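Local coordinates for GIL01 gp7 (Bacillus phage pGIL01, PDB 6N7O), which probably binds the host LexA repressor and inhibits it, at residues 7-10 and 11-14. Sequence-based numbering, arbitrary orientation.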
ATOM      1  N   LEU A   7      -5.944  -1.755   5.606  1.00 17.27           N
ATOM      2  CA  LEU A   7      -4.967  -2.314   4.682  1.00 17.53           C
ATOM      3  C   LEU A   7      -5.594  -3.413   3.838  1.00 18.23           C
ATOM      4  O   LEU A   7      -5.440  -3.434   2.615  1.00 17.00           O
ATOM      5  CB  LEU A   7      -3.753  -2.837   5.453  1.00 16.42           C
ATOM      6  CG  LEU A   7      -2.664  -3.498   4.598  1.00 16.97           C
ATOM      7  CD1 LEU A   7      -2.114  -2.508   3.554  1.00 21.32           C
ATOM      8  CD2 LEU A   7      -1.528  -4.024   5.484  1.00 21.49           C
ATOM      9  N   LEU A   8      -6.318  -4.339   4.475  1.00 18.96           N
ATOM     10  CA  LEU A   8      -6.976  -5.397   3.718  1.00 18.05           C
ATOM     11  C   LEU A   8      -7.973  -4.828   2.709  1.00 19.98           C
ATOM     12  O   LEU A   8      -8.071  -5.327   1.582  1.00 16.96           O
ATOM     13  CB  LEU A   8      -7.654  -6.374   4.675  1.00 18.04           C
ATOM     14  CG  LEU A   8      -6.666  -7.368   5.302  1.00 21.96           C
ATOM     15  CD1 LEU A   8      -7.295  -8.208   6.399  1.00 21.15           C
ATOM     16  CD2 LEU A   8      -6.044  -8.275   4.230  1.00 22.75           C
ATOM     17  N   ASP A   9      -8.704  -3.773   3.080  1.00 19.84           N
ATOM     18  CA  ASP A   9      -9.631  -3.180   2.116  1.00 23.62           C
ATOM     19  C   ASP A   9      -8.898  -2.548   0.935  1.00 16.10           C
ATOM     20  O   ASP A   9      -9.409  -2.579  -0.194  1.00 16.95           O
ATOM     21  CB  ASP A   9     -10.552  -2.161   2.799  1.00 20.59           C
ATOM     22  CG  ASP A   9     -11.692  -2.831   3.569  1.00 26.79           C
ATOM     23  OD1 ASP A   9     -11.928  -4.040   3.366  1.00 25.72           O
ATOM     24  OD2 ASP A   9     -12.361  -2.156   4.378  1.00 33.95           O
ATOM     25  N   PHE A  10      -7.698  -1.985   1.155  1.00 14.97           N
ATOM     26  CA  PHE A  10      -6.922  -1.484   0.026  1.00 17.52           C
ATOM     27  C   PHE A  10      -6.453  -2.633  -0.850  1.00 19.46           C
ATOM     28  O   PHE A  10      -6.514  -2.541  -2.081  1.00 16.56           O
ATOM     29  CB  PHE A  10      -5.730  -0.653   0.522  1.00 17.17           C
ATOM     30  CG  PHE A  10      -4.883  -0.071  -0.583  1.00 17.22           C
ATOM     31  CD1 PHE A  10      -5.466   0.471  -1.724  1.00 17.25           C
ATOM     32  CD2 PHE A  10      -3.500  -0.038  -0.468  1.00 14.39           C
ATOM     33  CE1 PHE A  10      -4.680   1.030  -2.725  1.00 15.05           C
ATOM     34  CE2 PHE A  10      -2.710   0.525  -1.462  1.00 17.99           C
ATOM     35  CZ  PHE A  10      -3.293   1.049  -2.601  1.00 18.78           C
ATOM     36  N   ILE A  11      -6.019  -3.739  -0.239  1.00 13.67           N
ATOM     37  CA  ILE A  11      -5.650  -4.916  -1.023  1.00 13.86           C
ATOM     38  C   ILE A  11      -6.826  -5.385  -1.874  1.00 14.62           C
ATOM     39  O   ILE A  11      -6.656  -5.765  -3.043  1.00 18.60           O
ATOM     40  CB  ILE A  11      -5.138  -6.032  -0.095  1.00 17.72           C
ATOM     41  CG1 ILE A  11      -3.800  -5.628   0.519  1.00 17.48           C
ATOM     42  CG2 ILE A  11      -4.987  -7.342  -0.846  1.00 19.67           C
ATOM     43  CD1 ILE A  11      -3.373  -6.516   1.691  1.00 16.71           C
ATOM     44  N   ILE A  12      -8.033  -5.378  -1.307  1.00 16.39           N
ATOM     45  CA  ILE A  12      -9.215  -5.773  -2.074  1.00 14.39           C
ATOM     46  C   ILE A  12      -9.451  -4.793  -3.219  1.00 14.96           C
ATOM     47  O   ILE A  12      -9.758  -5.201  -4.349  1.00 16.66           O
ATOM     48  CB  ILE A  12     -10.445  -5.874  -1.153  1.00 16.62           C
ATOM     49  CG1 ILE A  12     -10.250  -6.998  -0.138  1.00 18.95           C
ATOM     50  CG2 ILE A  12     -11.729  -6.131  -1.968  1.00 16.93           C
ATOM     51  CD1 ILE A  12     -11.236  -6.955   0.977  1.00 19.88           C
ATOM     52  N   GLU A  13      -9.318  -3.489  -2.944  1.00 18.29           N
ATOM     53  CA  GLU A  13      -9.477  -2.489  -3.997  1.00 13.90           C
ATOM     54  C   GLU A  13      -8.532  -2.746  -5.166  1.00 18.80           C
ATOM     55  O   GLU A  13      -8.926  -2.600  -6.327  1.00 17.75           O
ATOM     56  CB  GLU A  13      -9.261  -1.078  -3.433  1.00 16.02           C
ATOM     57  CG  GLU A  13      -9.449   0.010  -4.476  1.00 17.15           C
ATOM     58  CD  GLU A  13      -9.019   1.399  -3.990  1.00 22.27           C
ATOM     59  OE1 GLU A  13      -9.042   2.326  -4.812  1.00 25.43           O
ATOM     60  OE2 GLU A  13      -8.667   1.561  -2.795  1.00 18.77           O
ATOM     61  N   LEU A  14      -7.269  -3.099  -4.886  1.00 15.32           N
ATOM     62  CA  LEU A  14      -6.351  -3.449  -5.963  1.00 19.40           C
ATOM     63  C   LEU A  14      -6.777  -4.742  -6.648  1.00 18.66           C
ATOM     64  O   LEU A  14      -6.853  -4.815  -7.881  1.00 17.79           O
ATOM     65  CB  LEU A  14      -4.926  -3.574  -5.410  1.00 16.88           C
ATOM     66  CG  LEU A  14      -4.346  -2.303  -4.792  1.00 17.64           C
ATOM     67  CD1 LEU A  14      -3.085  -2.595  -3.976  1.00 18.99           C
ATOM     68  CD2 LEU A  14      -4.046  -1.269  -5.870  1.00 21.52           C
TER
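Leu14 lays CD1 over one face of the Phe10 ring, in a CH-pi contact 4.0 Å from the ring centroid and 15° off the normal. At the ring edge, in plane, stands Glu13 OE2, 3.5 Å from Phe10 CD1. The carboxylate and ring planes are 69° apart. Glu13 reaches this edge because CG is anti to the backbone N (chi1 -179°) and the chain is extended beyond it. Its two oxygens are held by helix 24-34: OE2 forms a salt bridge with Arg30, and OE1 a hydrogen bond with Tyr26. This probably fixes the carboxylate and keeps it ionised. Further round the helix, Ile11 CD1 touches Leu8 CD2 at 4.1 Å and Leu7 CG at 4.2 Å. On the exposed side Ile12 CD1 runs alongside the Asp9 carboxylate, 3.8 Å from Asp9 OD1. Backbone bonds from Ile11 N to Leu7 O (2.9 Å) and from Leu14 N to Phe10 O (3.0 Å) are part of the i to i+4 ladder. Leu7 and Phe10 pack on helix 24-34; they, with Ile11 and Leu14, meet the second subunit. Such three- and four-residue spacing of buried apolar side chains is typical of an alpha-helix packed in a helical dimer.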